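Local structure of KLLA0E08119p (Kluyveromyces lactis, 3VA7) at residues Q240-G245 and L342-N347; A320-E325 and D336-M341; D662-V667 and N688-V693; I683-N688 and I705-K710. The protein is the urea carboxylase part of a longer enzyme and probably carboxylates urea to urea-1-carboxylate, using biotin, bicarbonate and ATP. All coordinates share one frame; numbering follows the deposited sequence.

Contact 1 (Q240-G245 and L342-N347)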
loop_
_atom_site.group_PDB
_atom_site.type_symbol
_atom_site.label_atom_id
_atom_site.label_comp_id
_atom_site.label_asym_id
_atom_site.label_seq_id
_atom_site.Cartn_x
_atom_site.Cartn_y
_atom_site.Cartn_z
ATOM N N GLN A 240 -18.524 28.474 -28.171
ATOM C CA GLN A 240 -18.545 27.131 -28.728
ATOM C C GLN A 240 -19.418 27.169 -29.955
ATOM O O GLN A 240 -20.609 27.526 -29.873
ATOM C CB GLN A 240 -19.146 26.148 -27.727
ATOM C CG GLN A 240 -19.457 24.807 -28.308
ATOM C CD GLN A 240 -18.207 23.987 -28.538
ATOM O OE1 GLN A 240 -17.475 23.658 -27.598
ATOM N NE2 GLN A 240 -17.933 23.689 -29.789
ATOM N N MET A 241 -18.851 26.781 -31.091
ATOM C CA MET A 241 -19.589 26.849 -32.320
ATOM C C MET A 241 -19.638 25.494 -33.008
ATOM O O MET A 241 -18.751 24.649 -32.838
ATOM C CB MET A 241 -19.023 27.993 -33.181
ATOM C CG MET A 241 -19.074 27.830 -34.679
ATOM S SD MET A 241 -17.415 27.542 -35.311
ATOM C CE MET A 241 -17.866 26.161 -36.358
ATOM N N MET A 242 -20.696 25.277 -33.766
ATOM C CA MET A 242 -20.825 24.093 -34.590
ATOM C C MET A 242 -20.975 24.518 -36.077
ATOM O O MET A 242 -21.688 25.488 -36.401
ATOM C CB MET A 242 -22.033 23.316 -34.084
ATOM C CG MET A 242 -21.938 21.761 -34.056
ATOM S SD MET A 242 -20.608 20.835 -33.206
ATOM C CE MET A 242 -20.387 21.828 -31.750
ATOM N N GLY A 243 -20.256 23.838 -36.970
ATOM C CA GLY A 243 -20.360 24.097 -38.407
ATOM C C GLY A 243 -20.707 22.831 -39.169
ATOM O O GLY A 243 -20.299 21.733 -38.775
ATOM N N ASP A 244 -21.449 22.947 -40.264
ATOM C CA ASP A 244 -21.883 21.720 -40.924
ATOM C C ASP A 244 -21.001 21.351 -42.102
ATOM O O ASP A 244 -21.215 20.321 -42.788
ATOM C CB ASP A 244 -23.320 21.831 -41.341
ATOM C CG ASP A 244 -23.503 22.735 -42.533
ATOM O OD1 ASP A 244 -22.529 23.351 -43.009
ATOM O OD2 ASP A 244 -24.639 22.829 -42.991
ATOM N N GLY A 245 -19.991 22.172 -42.339
ATOM C CA GLY A 245 -19.041 21.872 -43.387
ATOM C C GLY A 245 -19.527 22.354 -44.741
ATOM O O GLY A 245 -18.918 22.039 -45.772
ATOM N N LEU A 342 -20.475 13.675 -34.570
ATOM C CA LEU A 342 -20.535 12.460 -35.346
ATOM C C LEU A 342 -21.545 12.614 -36.499
ATOM O O LEU A 342 -21.260 12.226 -37.640
ATOM C CB LEU A 342 -20.869 11.259 -34.450
ATOM C CG LEU A 342 -19.730 10.832 -33.519
ATOM C CD1 LEU A 342 -20.223 9.912 -32.356
ATOM C CD2 LEU A 342 -18.607 10.170 -34.273
ATOM N N ARG A 343 -22.702 13.191 -36.194
ATOM C CA ARG A 343 -23.776 13.241 -37.127
ATOM C C ARG A 343 -23.388 14.187 -38.243
ATOM O O ARG A 343 -23.653 13.885 -39.423
ATOM C CB ARG A 343 -25.065 13.708 -36.470
ATOM C CG ARG A 343 -25.754 12.705 -35.512
ATOM C CD ARG A 343 -27.191 13.180 -35.208
ATOM N NE ARG A 343 -27.781 13.748 -36.436
ATOM C CZ ARG A 343 -28.978 14.351 -36.556
ATOM N NH1 ARG A 343 -29.809 14.491 -35.506
ATOM N NH2 ARG A 343 -29.339 14.833 -37.756
ATOM N N ILE A 344 -22.722 15.295 -37.887
ATOM C CA ILE A 344 -22.312 16.266 -38.878
ATOM C C ILE A 344 -21.269 15.672 -39.805
ATOM O O ILE A 344 -21.308 15.915 -41.005
ATOM C CB ILE A 344 -21.722 17.560 -38.248
ATOM C CG1 ILE A 344 -22.832 18.381 -37.602
ATOM C CG2 ILE A 344 -20.911 18.372 -39.305
ATOM C CD1 ILE A 344 -22.311 19.436 -36.693
ATOM N N ALA A 345 -20.334 14.925 -39.226
ATOM C CA ALA A 345 -19.197 14.381 -39.956
ATOM C C ALA A 345 -19.634 13.354 -40.962
ATOM O O ALA A 345 -18.826 13.012 -41.852
ATOM C CB ALA A 345 -18.189 13.757 -39.035
ATOM N N ALA A 346 -20.869 12.851 -40.814
ATOM C CA ALA A 346 -21.383 11.822 -41.689
ATOM C C ALA A 346 -22.496 12.406 -42.597
ATOM O O ALA A 346 -23.273 11.662 -43.225
ATOM C CB ALA A 346 -21.887 10.686 -40.877
ATOM N N ASN A 347 -22.553 13.747 -42.635
ATOM C CA ASN A 347 -23.438 14.553 -43.511
ATOM C C ASN A 347 -24.878 14.321 -43.229
ATOM O O ASN A 347 -25.697 14.335 -44.110
ATOM C CB ASN A 347 -23.189 14.343 -45.031
ATOM C CG ASN A 347 -21.748 14.637 -45.471
ATOM O OD1 ASN A 347 -20.988 15.408 -44.867
ATOM N ND2 ASN A 347 -21.377 14.009 -46.556
HETATM O O HOH W 1 -22.859 17.601 -42.410
#

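Contact 2 (A320-E325 and D336-M341)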
loop_
_atom_site.group_PDB
_atom_site.type_symbol
_atom_site.label_atom_id
_atom_site.label_comp_id
_atom_site.label_asym_id
_atom_site.label_seq_id
_atom_site.Cartn_x
_atom_site.Cartn_y
_atom_site.Cartn_z
ATOM N N ALA A 320 -9.527 24.478 -33.506
ATOM C CA ALA A 320 -10.167 23.768 -34.598
ATOM C C ALA A 320 -10.470 22.326 -34.171
ATOM O O ALA A 320 -10.046 21.363 -34.814
ATOM C CB ALA A 320 -9.263 23.814 -35.848
ATOM N N ARG A 321 -11.218 22.191 -33.073
ATOM C CA ARG A 321 -11.410 20.917 -32.411
ATOM C C ARG A 321 -12.373 21.064 -31.294
ATOM O O ARG A 321 -12.705 22.160 -30.925
ATOM C CB ARG A 321 -10.088 20.462 -31.817
ATOM C CG ARG A 321 -9.402 21.491 -30.906
ATOM C CD ARG A 321 -8.162 20.821 -30.246
ATOM N NE ARG A 321 -7.336 21.759 -29.474
ATOM C CZ ARG A 321 -7.691 22.254 -28.289
ATOM N NH1 ARG A 321 -8.879 21.936 -27.747
ATOM N NH2 ARG A 321 -6.869 23.081 -27.642
ATOM N N LEU A 322 -12.797 19.962 -30.707
ATOM C CA LEU A 322 -13.524 20.032 -29.453
ATOM C C LEU A 322 -12.565 20.461 -28.339
ATOM O O LEU A 322 -11.354 20.326 -28.462
ATOM C CB LEU A 322 -14.134 18.671 -29.129
ATOM C CG LEU A 322 -15.160 18.580 -28.003
ATOM C CD1 LEU A 322 -16.520 19.213 -28.335
ATOM C CD2 LEU A 322 -15.335 17.127 -27.608
ATOM N N GLN A 323 -13.094 20.973 -27.246
ATOM C CA GLN A 323 -12.241 21.424 -26.136
ATOM C C GLN A 323 -12.524 20.713 -24.807
ATOM O O GLN A 323 -13.687 20.273 -24.563
ATOM C CB GLN A 323 -12.427 22.921 -25.911
ATOM C CG GLN A 323 -11.673 23.839 -26.851
ATOM C CD GLN A 323 -11.989 25.267 -26.511
ATOM O OE1 GLN A 323 -13.138 25.652 -26.562
ATOM N NE2 GLN A 323 -11.009 26.033 -26.106
ATOM N N VAL A 324 -11.479 20.612 -23.961
ATOM C CA VAL A 324 -11.592 20.012 -22.637
ATOM C C VAL A 324 -12.844 20.498 -21.856
ATOM O O VAL A 324 -13.635 19.683 -21.409
ATOM C CB VAL A 324 -10.292 20.147 -21.775
ATOM C CG1 VAL A 324 -10.484 19.443 -20.380
ATOM C CG2 VAL A 324 -8.998 19.589 -22.515
ATOM N N GLU A 325 -13.087 21.806 -21.799
ATOM C CA GLU A 325 -14.237 22.360 -21.047
ATOM C C GLU A 325 -15.616 22.186 -21.641
ATOM O O GLU A 325 -16.583 22.747 -21.077
ATOM C CB GLU A 325 -14.062 23.861 -20.710
ATOM C CG GLU A 325 -13.802 24.744 -21.892
ATOM C CD GLU A 325 -12.312 24.884 -22.253
ATOM O OE1 GLU A 325 -11.534 23.927 -22.067
ATOM O OE2 GLU A 325 -11.908 25.981 -22.716
ATOM N N ASP A 336 -25.516 16.709 -26.585
ATOM C CA ASP A 336 -24.338 15.914 -26.548
ATOM C C ASP A 336 -23.528 16.358 -27.794
ATOM O O ASP A 336 -23.840 15.966 -28.934
ATOM C CB ASP A 336 -24.723 14.437 -26.556
ATOM C CG ASP A 336 -23.522 13.497 -26.647
ATOM O OD1 ASP A 336 -23.733 12.287 -26.366
ATOM O OD2 ASP A 336 -22.381 13.931 -27.021
ATOM N N LEU A 337 -22.486 17.161 -27.549
ATOM C CA LEU A 337 -21.620 17.699 -28.611
ATOM C C LEU A 337 -20.881 16.642 -29.463
ATOM O O LEU A 337 -20.865 16.744 -30.677
ATOM C CB LEU A 337 -20.642 18.696 -28.010
ATOM C CG LEU A 337 -21.320 19.942 -27.423
ATOM C CD1 LEU A 337 -20.178 20.831 -26.965
ATOM C CD2 LEU A 337 -22.309 20.715 -28.445
ATOM N N VAL A 338 -20.297 15.622 -28.845
ATOM C CA VAL A 338 -19.785 14.451 -29.590
ATOM C C VAL A 338 -20.841 13.860 -30.515
ATOM O O VAL A 338 -20.532 13.493 -31.628
ATOM C CB VAL A 338 -19.129 13.370 -28.661
ATOM C CG1 VAL A 338 -18.882 12.002 -29.383
ATOM C CG2 VAL A 338 -17.839 13.901 -28.035
ATOM N N GLU A 339 -22.087 13.751 -30.071
ATOM C CA GLU A 339 -23.131 13.144 -30.931
ATOM C C GLU A 339 -23.274 14.004 -32.196
ATOM O O GLU A 339 -23.201 13.487 -33.314
ATOM C CB GLU A 339 -24.489 13.084 -30.227
ATOM C CG GLU A 339 -25.603 12.512 -31.136
ATOM C CD GLU A 339 -26.980 12.449 -30.484
ATOM O OE1 GLU A 339 -27.966 12.149 -31.200
ATOM O OE2 GLU A 339 -27.084 12.724 -29.279
ATOM N N TRP A 340 -23.473 15.314 -31.983
ATOM C CA TRP A 340 -23.492 16.298 -33.039
ATOM C C TRP A 340 -22.299 16.177 -33.977
ATOM O O TRP A 340 -22.474 16.041 -35.166
ATOM C CB TRP A 340 -23.563 17.676 -32.438
ATOM C CG TRP A 340 -24.934 18.116 -32.172
ATOM C CD1 TRP A 340 -25.905 17.460 -31.423
ATOM C CD2 TRP A 340 -25.552 19.311 -32.668
ATOM N NE1 TRP A 340 -27.095 18.182 -31.441
ATOM C CE2 TRP A 340 -26.900 19.326 -32.176
ATOM C CE3 TRP A 340 -25.106 20.375 -33.483
ATOM C CZ2 TRP A 340 -27.787 20.375 -32.471
ATOM C CZ3 TRP A 340 -25.961 21.416 -33.755
ATOM C CH2 TRP A 340 -27.293 21.411 -33.267
ATOM N N MET A 341 -21.093 16.203 -33.454
ATOM C CA MET A 341 -19.927 16.037 -34.285
ATOM C C MET A 341 -20.096 14.790 -35.165
ATOM O O MET A 341 -19.904 14.838 -36.389
ATOM C CB MET A 341 -18.673 15.886 -33.431
ATOM C CG MET A 341 -18.236 17.159 -32.643
ATOM S SD MET A 341 -16.749 16.880 -31.649
ATOM C CE MET A 341 -15.521 16.334 -32.811
#

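Contact 3 (D662-V667 and N688-V693)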
loop_
_atom_site.group_PDB
_atom_site.type_symbol
_atom_site.label_atom_id
_atom_site.label_comp_id
_atom_site.label_asym_id
_atom_site.label_seq_id
_atom_site.Cartn_x
_atom_site.Cartn_y
_atom_site.Cartn_z
ATOM N N ASP A 662 20.799 -1.122 28.920
ATOM C CA ASP A 662 20.555 -2.357 29.639
ATOM C C ASP A 662 19.184 -2.293 30.293
ATOM O O ASP A 662 18.816 -1.255 30.870
ATOM C CB ASP A 662 21.682 -2.638 30.627
ATOM C CG ASP A 662 21.325 -3.708 31.610
ATOM O OD1 ASP A 662 21.484 -4.945 31.302
ATOM O OD2 ASP A 662 20.842 -3.283 32.691
ATOM N N TRP A 663 18.429 -3.390 30.184
ATOM C CA TRP A 663 16.999 -3.306 30.459
ATOM C C TRP A 663 16.481 -4.559 31.057
ATOM O O TRP A 663 16.943 -5.649 30.688
ATOM C CB TRP A 663 16.252 -3.199 29.149
ATOM C CG TRP A 663 16.541 -2.089 28.237
ATOM C CD1 TRP A 663 17.561 -2.005 27.325
ATOM C CD2 TRP A 663 15.730 -0.922 28.070
ATOM N NE1 TRP A 663 17.446 -0.798 26.609
ATOM C CE2 TRP A 663 16.325 -0.132 27.046
ATOM C CE3 TRP A 663 14.544 -0.479 28.665
ATOM C CZ2 TRP A 663 15.765 1.055 26.605
ATOM C CZ3 TRP A 663 13.989 0.737 28.243
ATOM C CH2 TRP A 663 14.595 1.487 27.218
ATOM N N LYS A 664 15.492 -4.427 31.951
ATOM C CA LYS A 664 14.780 -5.635 32.446
ATOM C C LYS A 664 13.433 -5.579 31.808
ATOM O O LYS A 664 12.789 -4.511 31.797
ATOM C CB LYS A 664 14.613 -5.679 33.966
ATOM C CG LYS A 664 15.914 -5.655 34.794
ATOM C CD LYS A 664 16.886 -6.714 34.400
ATOM C CE LYS A 664 18.294 -6.369 34.890
ATOM N NZ LYS A 664 19.237 -7.504 34.691
ATOM N N ILE A 665 13.011 -6.713 31.249
ATOM C CA ILE A 665 11.797 -6.743 30.467
ATOM C C ILE A 665 10.867 -7.829 30.945
ATOM O O ILE A 665 11.204 -9.020 30.860
ATOM C CB ILE A 665 12.142 -6.837 28.959
ATOM C CG1 ILE A 665 12.968 -5.595 28.565
ATOM C CG2 ILE A 665 10.868 -6.974 28.093
ATOM C CD1 ILE A 665 13.008 -5.293 27.129
ATOM N N GLY A 666 9.703 -7.430 31.461
ATOM C CA GLY A 666 8.761 -8.386 32.076
ATOM C C GLY A 666 8.032 -9.222 31.042
ATOM O O GLY A 666 7.597 -8.698 30.001
ATOM N N VAL A 667 7.885 -10.514 31.292
ATOM C CA VAL A 667 7.194 -11.375 30.358
ATOM C C VAL A 667 6.325 -12.342 31.146
ATOM O O VAL A 667 6.594 -12.586 32.317
ATOM C CB VAL A 667 8.176 -12.273 29.541
ATOM C CG1 VAL A 667 9.202 -11.453 28.718
ATOM C CG2 VAL A 667 8.858 -13.312 30.437
ATOM N N ASN A 688 18.050 -16.448 33.376
ATOM C CA ASN A 688 19.249 -16.054 34.109
ATOM C C ASN A 688 20.179 -15.169 33.280
ATOM O O ASN A 688 20.611 -14.131 33.779
ATOM C CB ASN A 688 20.023 -17.255 34.659
ATOM C CG ASN A 688 19.259 -18.040 35.755
ATOM O OD1 ASN A 688 18.197 -17.613 36.273
ATOM N ND2 ASN A 688 19.812 -19.215 36.111
ATOM N N ASP A 689 20.501 -15.570 32.043
ATOM C CA ASP A 689 21.405 -14.773 31.174
ATOM C C ASP A 689 20.807 -13.518 30.517
ATOM O O ASP A 689 19.578 -13.353 30.465
ATOM C CB ASP A 689 22.079 -15.636 30.112
ATOM C CG ASP A 689 22.774 -16.828 30.716
ATOM O OD1 ASP A 689 23.183 -17.735 29.944
ATOM O OD2 ASP A 689 22.859 -16.883 31.979
ATOM N N LYS A 690 21.703 -12.635 30.073
ATOM C CA LYS A 690 21.323 -11.444 29.371
ATOM C C LYS A 690 21.381 -11.725 27.902
ATOM O O LYS A 690 22.115 -12.599 27.453
ATOM C CB LYS A 690 22.235 -10.271 29.719
ATOM C CG LYS A 690 22.178 -9.949 31.160
ATOM C CD LYS A 690 22.096 -8.497 31.432
ATOM C CE LYS A 690 22.871 -8.174 32.735
ATOM N NZ LYS A 690 22.837 -6.697 33.065
ATOM N N TRP A 691 20.569 -10.985 27.163
ATOM C CA TRP A 691 20.447 -11.129 25.724
ATOM C C TRP A 691 20.901 -9.825 25.108
ATOM O O TRP A 691 20.549 -8.750 25.611
ATOM C CB TRP A 691 18.981 -11.364 25.346
ATOM C CG TRP A 691 18.494 -12.733 25.732
ATOM C CD1 TRP A 691 17.830 -13.104 26.905
ATOM C CD2 TRP A 691 18.647 -13.923 24.964
ATOM N NE1 TRP A 691 17.568 -14.448 26.878
ATOM C CE2 TRP A 691 18.058 -14.980 25.709
ATOM C CE3 TRP A 691 19.214 -14.198 23.720
ATOM C CZ2 TRP A 691 18.033 -16.294 25.243
ATOM C CZ3 TRP A 691 19.214 -15.504 23.260
ATOM C CH2 TRP A 691 18.620 -16.540 24.015
ATOM N N LYS A 692 21.657 -9.932 24.009
ATOM C CA LYS A 692 22.151 -8.773 23.292
ATOM C C LYS A 692 21.295 -8.534 22.033
ATOM O O LYS A 692 21.021 -9.478 21.287
ATOM C CB LYS A 692 23.604 -9.042 22.935
ATOM C CG LYS A 692 24.476 -7.844 22.575
ATOM C CD LYS A 692 25.946 -8.242 22.852
ATOM C CE LYS A 692 26.915 -7.042 23.062
ATOM N NZ LYS A 692 26.465 -5.906 23.971
ATOM N N VAL A 693 20.888 -7.299 21.800
ATOM C CA VAL A 693 20.125 -6.937 20.627
ATOM C C VAL A 693 20.964 -6.909 19.320
ATOM O O VAL A 693 21.985 -6.192 19.227
ATOM C CB VAL A 693 19.510 -5.547 20.821
ATOM C CG1 VAL A 693 18.663 -5.137 19.579
ATOM C CG2 VAL A 693 18.688 -5.525 22.059
#

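Contact 4 (I683-N688 and I705-K710)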
loop_
_atom_site.group_PDB
_atom_site.type_symbol
_atom_site.label_atom_id
_atom_site.label_comp_id
_atom_site.label_asym_id
_atom_site.label_seq_id
_atom_site.Cartn_x
_atom_site.Cartn_y
_atom_site.Cartn_z
ATOM N N ILE A 683 15.687 -23.364 30.053
ATOM C CA ILE A 683 14.690 -22.442 30.633
ATOM C C ILE A 683 15.261 -21.533 31.747
ATOM O O ILE A 683 15.016 -20.306 31.770
ATOM C CB ILE A 683 13.466 -23.193 31.188
ATOM C CG1 ILE A 683 12.916 -24.173 30.132
ATOM C CG2 ILE A 683 12.446 -22.189 31.680
ATOM C CD1 ILE A 683 11.619 -24.962 30.561
ATOM N N GLU A 684 16.012 -22.130 32.670
ATOM C CA GLU A 684 16.759 -21.344 33.650
ATOM C C GLU A 684 17.686 -20.370 32.950
ATOM O O GLU A 684 17.576 -19.159 33.193
ATOM C CB GLU A 684 17.596 -22.207 34.601
ATOM C CG GLU A 684 16.990 -23.549 34.963
ATOM C CD GLU A 684 17.748 -24.214 36.115
ATOM O OE1 GLU A 684 18.692 -23.554 36.642
ATOM O OE2 GLU A 684 17.391 -25.372 36.494
ATOM N N GLN A 685 18.581 -20.871 32.085
ATOM C CA GLN A 685 19.540 -19.967 31.443
ATOM C C GLN A 685 18.809 -18.871 30.711
ATOM O O GLN A 685 19.309 -17.749 30.681
ATOM C CB GLN A 685 20.400 -20.624 30.382
ATOM C CG GLN A 685 21.038 -21.939 30.692
ATOM C CD GLN A 685 21.939 -22.341 29.549
ATOM O OE1 GLN A 685 22.615 -21.477 28.953
ATOM N NE2 GLN A 685 21.963 -23.637 29.227
ATOM N N PHE A 686 17.639 -19.191 30.129
ATOM C CA PHE A 686 16.866 -18.226 29.350
ATOM C C PHE A 686 16.587 -16.985 30.151
ATOM O O PHE A 686 16.689 -15.883 29.613
ATOM C CB PHE A 686 15.558 -18.834 28.804
ATOM C CG PHE A 686 14.674 -17.850 28.050
ATOM C CD1 PHE A 686 14.860 -17.622 26.677
ATOM C CD2 PHE A 686 13.669 -17.147 28.704
ATOM C CE1 PHE A 686 14.044 -16.720 25.934
ATOM C CE2 PHE A 686 12.858 -16.234 28.008
ATOM C CZ PHE A 686 13.034 -16.040 26.599
ATOM N N PHE A 687 16.217 -17.188 31.427
ATOM C CA PHE A 687 15.835 -16.104 32.356
ATOM C C PHE A 687 17.020 -15.602 33.201
ATOM O O PHE A 687 16.996 -14.459 33.685
ATOM C CB PHE A 687 14.717 -16.549 33.282
ATOM C CG PHE A 687 13.376 -16.786 32.598
ATOM C CD1 PHE A 687 12.448 -15.755 32.461
ATOM C CD2 PHE A 687 13.002 -18.063 32.183
ATOM C CE1 PHE A 687 11.169 -15.975 31.881
ATOM C CE2 PHE A 687 11.734 -18.301 31.584
ATOM C CZ PHE A 687 10.815 -17.260 31.430
ATOM N N ASN A 688 18.050 -16.448 33.376
ATOM C CA ASN A 688 19.249 -16.054 34.109
ATOM C C ASN A 688 20.179 -15.169 33.280
ATOM O O ASN A 688 20.611 -14.131 33.779
ATOM C CB ASN A 688 20.023 -17.255 34.659
ATOM C CG ASN A 688 19.259 -18.040 35.755
ATOM O OD1 ASN A 688 18.197 -17.613 36.273
ATOM N ND2 ASN A 688 19.812 -19.215 36.111
ATOM N N ILE A 705 20.848 -11.920 20.624
ATOM C CA ILE A 705 22.008 -12.782 20.678
ATOM C C ILE A 705 22.151 -13.249 22.131
ATOM O O ILE A 705 22.170 -12.427 23.053
ATOM C CB ILE A 705 23.314 -12.034 20.233
ATOM C CG1 ILE A 705 23.142 -11.392 18.828
ATOM C CG2 ILE A 705 24.495 -13.026 20.204
ATOM C CD1 ILE A 705 23.917 -10.061 18.579
ATOM N N GLY A 706 22.249 -14.559 22.327
ATOM C CA GLY A 706 22.567 -15.105 23.627
ATOM C C GLY A 706 22.701 -16.610 23.617
ATOM O O GLY A 706 23.042 -17.223 22.594
ATOM N N PRO A 707 22.415 -17.239 24.745
ATOM C CA PRO A 707 22.759 -18.668 24.879
ATOM C C PRO A 707 21.950 -19.529 23.944
ATOM O O PRO A 707 20.798 -19.242 23.701
ATOM C CB PRO A 707 22.391 -18.990 26.326
ATOM C CG PRO A 707 21.316 -17.908 26.724
ATOM C CD PRO A 707 21.518 -16.724 25.803
ATOM N N LYS A 708 22.545 -20.607 23.467
ATOM C CA LYS A 708 21.936 -21.470 22.476
ATOM C C LYS A 708 21.057 -22.476 23.155
ATOM O O LYS A 708 21.376 -22.897 24.211
ATOM C CB LYS A 708 23.029 -22.151 21.635
ATOM C CG LYS A 708 23.937 -21.150 20.891
ATOM C CD LYS A 708 23.155 -20.073 20.051
ATOM C CE LYS A 708 24.047 -18.897 19.617
ATOM N NZ LYS A 708 25.371 -19.339 18.997
ATOM N N PRO A 709 19.932 -22.868 22.551
ATOM C CA PRO A 709 18.981 -23.784 23.256
ATOM C C PRO A 709 19.393 -25.233 23.397
ATOM O O PRO A 709 20.137 -25.764 22.564
ATOM C CB PRO A 709 17.694 -23.722 22.405
ATOM C CG PRO A 709 17.851 -22.503 21.548
ATOM C CD PRO A 709 19.345 -22.309 21.323
ATOM N N LYS A 710 18.890 -25.869 24.444
ATOM C CA LYS A 710 19.049 -27.287 24.559
ATOM C C LYS A 710 17.659 -27.844 24.443
ATOM O O LYS A 710 16.764 -27.512 25.223
ATOM C CB LYS A 710 19.727 -27.685 25.884
ATOM C CG LYS A 710 20.889 -26.801 26.322
ATOM C CD LYS A 710 21.351 -27.191 27.698
ATOM C CE LYS A 710 22.868 -27.187 27.782
ATOM N NZ LYS A 710 23.388 -25.858 28.062
#

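Contact 1 (Q240-G245 and L342-N347)
The planar group that Ile344 meets is the peptide joining Gly243 to Asp244, for neither side of this contact brings an aromatic ring to the other. Ile344 CG2 comes within 3.5 Å of Gly243 O and 3.8 Å of Asp244 CA, so the branch methyl rests against backbone. This is helix-on-sheet packing in the ATP-grasp part of the biotin carboxylase domain, where helix 337-345 lies against strand 235-244. With CG2 anti to the backbone N (CG1 at chi1 -72°), the longer arm runs to Met242, where Ile344 CD1 touches Met242 CG at 3.5 Å and also comes near Gly243 O. Met242, bent at chi2 and chi3, also packs on Ile250 and Ile252 of the neighbouring strand. Replacing Ile344 by an alanine would probably open a gap beside Met242 CG and leave Gly243 O without its methyl neighbours. The C-terminal end of the helix is a Schellman motif, with Asn347 as C-prime residue and Asn347 N bonded to Ile344 O at 3.0 Å. A water links the main chains, donating to Ile344 O at 2.7 Å and to Asp244 O at 3.2 Å.

Contact 2 (A320-E325 and D336-M341)
Leu322 and Val338 mark the closest backbone approach, their CA atoms 8.4 Å apart, a spacing that leaves room for one layer of side chains. Residues 320-325 form an irregular loop after strand 312-319. Residues 337-341 make the first turn of helix 337-345, and both segments lie within the ATP-grasp part of the biotin carboxylase domain. Leu322 supplies the loop's whole share of the buried contact. Its CG is anti to the backbone N (chi1 -168°), which turns the branched end toward the helix, and its two methyls then meet different residues. CD1 lies 4.2 Å from Leu337 CB, whereas CD2 lies 4.1 Å from Val338 CG2, the two side chains meeting at about a right angle. One turn on, Met341 SD reaches back to Leu322 CB at 4.0 Å, its thioether bent at chi3. Beyond this apolar layer, Val338 also packs on Ile46 of helix 40-53. The loop is further fixed by Arg321, whose NH1 donates to Leu322 O at 3.0 Å and whose NE pairs with Glu116. Asp336 is the N-cap of the helix and has salt bridges to Arg45 and Arg52; its OD2 accepts from Glu339 N at 3.1 Å, met from above the carboxylate plane, 69° out of it.

Contact 3 (D662-V667 and N688-V693)
Asp662 and Lys690 meet at about a right angle, the lysine chain coming up to one carboxylate oxygen, OD1. Lys690 NZ donates to Asp662 OD1 at 2.8 Å in a salt bridge. The approach is from above the carboxylate plane, 43° out of it, and the other oxygen is clearly less engaged, with Asp662 OD2 4.0 Å from Lys690 NZ. The methylene Lys690 CD also lies 3.6 Å from Asp662 OD1, so the end of the chain packs on the oxygen that its ammonium binds. Torsions on both sides explain the meeting: Asp662 holds CG anti to its backbone N (chi1 166°), and Lys690 bends at chi2 and chi3.

The nearest CA atoms, those of Asp662 and Lys690, are 9.1 Å apart, too far for adjacent strands. Strand 778-783 indeed runs between strands 662-669 and 691-698 in the carboxyltransferase domain, and the salt bridge spans it. Thr778 of that strand adds a hydrogen bond to Asp662 OD1. Lys664 reaches in obliquely, and its NZ stands 4.0 Å from Lys690 NZ, though the main polar partner of Lys664 is Gln780. If an alanine stood in place of Asp662, the ammonium of Lys690 would probably lose its counter-charge beside Lys664 and be set free to turn, and Thr778 would lose its carboxylate partner. The chemistry implies a small surface cluster in which one carboxylate probably offsets the closeness of two ammonium groups, its OD1 accepting the bond from Lys690 while also hydrogen-bonded to the hydroxyl of the intervening strand.

Contact 4 (I683-N688 and I705-K710)
Gln685 reaches from helix 680-688 toward Pro707 and Lys710 in the loop that follows strand 701-705, a surface packing of helix on loop within the carboxyltransferase domain. From Pro707 to Pro709 the loop is extended, with backbone angles in the polyproline II region; Pro707 points toward the helix, Lys708 and Pro709 away from it. Gln685 has its CG anti to the carbonyl carbon (chi1 -47°) and is extended beyond it, so that the flat amide is carried clear of the helix. It slides past the Pro707 ring in the opposite direction, with the atom modelled as OE1 of Gln685 3.6 Å from Pro707 CB. The amide is probably turned over in the model, so its two ends cannot be told apart with confidence. Lys710 arrives at about a right angle to Gln685. Bends at chi3 (138°) and chi4 (85°) bring its ammonium back toward the helix, and the end of the Lys710 side chain approaches the Gln685 amide.

The loop has further holds: Tyr682, on the same helix, is hydrogen-bonded through its hydroxyl to Pro707 O, and Lys708 has a salt bridge with Glu1148. On the inner side of the helix, Phe686 packs against its neighbour, its CD2 standing 3.6 Å above the plane of the Phe687 ring, over its centre.

In the fold
Following the chain, strand 235-244 opens contact 1, which closes only at the end of helix 337-345. Contact 2 is nested inside that loop and uses the same helix, so one helix ties the strand and the loop 320-325 together. The two touch directly, where Met242 CG meets Trp340 CE3 at 3.5 Å. Contacts 3 and 4 follow in series, in the carboxyltransferase domain, with nearest atoms at least about 55 Å from the first pair. Contact 3 closes the loop from strand 662-669 through helix 680-688 to strand 691-698. Contact 4 opens on that helix and closes after strand 701-705, beyond contact 3, so the two cross, sharing Asn688. Trp691 joins them, packing on Pro707 beside Phe686.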